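Local coordinates for hypothetical protein TTHA0179 (PDB 2DPW) that is of unknown function but probably acts as a nucleotidyltransferase, at residues A[100-105]-A[213-219]. Numbering follows the deposited sequence.
Sequences EAVRFV and LVTPYPE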
loop_
_atom_site.group_PDB
_atom_site.type_symbol
_atom_site.label_atom_id
_atom_site.label_comp_id
_atom_site.label_asym_id
_atom_site.label_seq_id
_atom_site.Cartn_x
_atom_site.Cartn_y
_atom_site.Cartn_z
ATOM N N GLU A 100 6.425 13.794 5.237
ATOM C CA GLU A 100 7.742 13.683 4.631
ATOM C C GLU A 100 7.824 12.405 3.806
ATOM O O GLU A 100 8.300 12.410 2.666
ATOM C CB GLU A 100 8.818 13.682 5.711
ATOM C CG GLU A 100 10.197 14.027 5.194
ATOM C CD GLU A 100 11.201 14.204 6.314
ATOM O OE1 GLU A 100 10.775 14.619 7.412
ATOM O OE2 GLU A 100 12.408 13.947 6.099
ATOM N N ALA A 101 7.349 11.311 4.394
ATOM C CA ALA A 101 7.342 10.022 3.722
ATOM C C ALA A 101 6.492 10.111 2.451
ATOM O O ALA A 101 6.872 9.625 1.391
ATOM C CB ALA A 101 6.784 8.959 4.654
ATOM N N VAL A 102 5.336 10.745 2.553
ATOM C CA VAL A 102 4.473 10.871 1.398
ATOM C C VAL A 102 5.107 11.678 0.260
ATOM O O VAL A 102 5.086 11.253 -0.906
ATOM C CB VAL A 102 3.134 11.507 1.792
ATOM C CG1 VAL A 102 2.327 11.830 0.542
ATOM C CG2 VAL A 102 2.360 10.555 2.687
ATOM N N ARG A 103 5.678 12.830 0.592
ATOM C CA ARG A 103 6.279 13.661 -0.430
ATOM C C ARG A 103 7.467 12.999 -1.092
ATOM O O ARG A 103 7.707 13.201 -2.276
ATOM C CB ARG A 103 6.661 15.020 0.151
ATOM C CG ARG A 103 5.434 15.863 0.446
ATOM C CD ARG A 103 5.727 17.301 0.811
ATOM N NE ARG A 103 4.521 18.098 0.603
ATOM C CZ ARG A 103 4.358 19.351 1.009
ATOM N NH1 ARG A 103 5.333 19.976 1.662
ATOM N NH2 ARG A 103 3.217 19.978 0.757
ATOM N N PHE A 104 8.207 12.193 -0.342
ATOM C CA PHE A 104 9.360 11.509 -0.920
ATOM C C PHE A 104 8.878 10.697 -2.112
ATOM O O PHE A 104 9.384 10.819 -3.230
ATOM C CB PHE A 104 9.992 10.565 0.099
ATOM C CG PHE A 104 11.061 9.685 -0.482
ATOM C CD1 PHE A 104 12.276 10.216 -0.895
ATOM C CD2 PHE A 104 10.841 8.326 -0.647
ATOM C CE1 PHE A 104 13.254 9.401 -1.462
ATOM C CE2 PHE A 104 11.814 7.509 -1.213
ATOM C CZ PHE A 104 13.021 8.051 -1.621
ATOM N N VAL A 105 7.888 9.858 -1.840
ATOM C CA VAL A 105 7.287 9.001 -2.842
ATOM C C VAL A 105 6.939 9.857 -4.045
ATOM O O VAL A 105 7.431 9.627 -5.151
ATOM C CB VAL A 105 5.996 8.342 -2.293
ATOM C CG1 VAL A 105 5.330 7.496 -3.373
ATOM C CG2 VAL A 105 6.333 7.495 -1.076
ATOM N N LEU A 213 10.104 1.844 -5.604
ATOM C CA LEU A 213 10.787 3.037 -5.129
ATOM C C LEU A 213 11.370 2.723 -3.763
ATOM O O LEU A 213 10.627 2.515 -2.797
ATOM C CB LEU A 213 9.821 4.219 -4.993
ATOM C CG LEU A 213 10.438 5.532 -4.477
ATOM C CD1 LEU A 213 11.247 6.153 -5.578
ATOM C CD2 LEU A 213 9.363 6.521 -4.023
ATOM N N VAL A 214 12.693 2.654 -3.683
ATOM C CA VAL A 214 13.320 2.409 -2.397
ATOM C C VAL A 214 12.961 3.643 -1.577
ATOM O O VAL A 214 13.399 4.749 -1.891
ATOM C CB VAL A 214 14.838 2.324 -2.513
ATOM C CG1 VAL A 214 15.425 2.016 -1.149
ATOM C CG2 VAL A 214 15.217 1.259 -3.526
ATOM N N THR A 215 12.154 3.450 -0.540
ATOM C CA THR A 215 11.703 4.551 0.293
ATOM C C THR A 215 12.240 4.402 1.705
ATOM O O THR A 215 11.792 3.539 2.451
ATOM C CB THR A 215 10.183 4.580 0.305
ATOM O OG1 THR A 215 9.714 4.638 -1.048
ATOM C CG2 THR A 215 9.669 5.781 1.068
ATOM N N PRO A 216 13.187 5.273 2.095
ATOM C CA PRO A 216 13.878 5.342 3.386
ATOM C C PRO A 216 12.973 5.481 4.592
ATOM O O PRO A 216 13.395 5.247 5.717
ATOM C CB PRO A 216 14.779 6.561 3.236
ATOM C CG PRO A 216 14.850 6.794 1.766
ATOM C CD PRO A 216 13.468 6.489 1.324
ATOM N N TYR A 217 11.729 5.870 4.361
ATOM C CA TYR A 217 10.786 6.039 5.454
ATOM C C TYR A 217 9.976 4.773 5.692
ATOM O O TYR A 217 9.057 4.461 4.945
ATOM C CB TYR A 217 9.856 7.196 5.148
ATOM C CG TYR A 217 10.588 8.448 4.745
ATOM C CD1 TYR A 217 11.192 8.556 3.489
ATOM C CD2 TYR A 217 10.663 9.536 5.613
ATOM C CE1 TYR A 217 11.847 9.722 3.108
ATOM C CE2 TYR A 217 11.312 10.706 5.246
ATOM C CZ TYR A 217 11.899 10.800 3.996
ATOM O OH TYR A 217 12.498 11.986 3.644
ATOM N N PRO A 218 10.317 4.023 6.745
ATOM C CA PRO A 218 9.630 2.780 7.096
ATOM C C PRO A 218 8.174 2.928 7.561
ATOM O O PRO A 218 7.449 1.936 7.679
ATOM C CB PRO A 218 10.538 2.187 8.171
ATOM C CG PRO A 218 11.134 3.395 8.805
ATOM C CD PRO A 218 11.477 4.244 7.622
ATOM N N GLU A 219 7.745 4.157 7.836
ATOM C CA GLU A 219 6.363 4.393 8.264
ATOM C C GLU A 219 5.445 4.116 7.081
ATOM O O GLU A 219 4.220 4.069 7.218
ATOM C CB GLU A 219 6.166 5.837 8.748
ATOM C CG GLU A 219 6.658 6.905 7.797
ATOM C CD GLU A 219 8.119 7.262 8.021
ATOM O OE1 GLU A 219 8.975 6.350 8.031
ATOM O OE2 GLU A 219 8.411 8.464 8.183
#
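Tyr217 lays its ring on helix 99-108 over Ala101, whose CA stands 4.0 Å from the ring centroid, 21° off the normal, in a CH-pi contact. The phenol hydroxyl provides the hydrogen bond between the segments: Tyr217 OH donates to Glu100 OE2 over 3.1 Å, meeting the carboxylate on its anti side and somewhat out of its plane. Glu100 can reach because CG lies anti to the backbone N (chi1 -161°) and the chain runs on extended, crossing the tyrosine at about a right angle.

The apolar packing centres on Phe104. Its ring and that of Tyr217 lie obliquely, planes at 43° and centroids 5.5 Å apart, with Tyr217 CE1 3.6 Å from Phe104 CB. Thr215 CG2 lies obliquely by the phenylalanine, while Val214 O approaches the ring edge. Leu213 CD2 reaches Phe104 CE2 and Val105, and Ala101 CB packs on Tyr217 CB and the aliphatic part of Glu219. Putting an alanine at Tyr217 would probably uncover Ala101 and one flank of Phe104, leaving Glu100 without this hydroxyl.

Thr215 OG1 bonds to Leu213 O; Glu219 OE2 turns to Thr98 OG1. The contact thus lays the chain leaving strand 210-214 of the mixed sheet against one side of helix 99-108, within the MobA-like (GT-A clan) domain; Val105 meanwhile packs on Leu148 and Leu150 of strand 148-152.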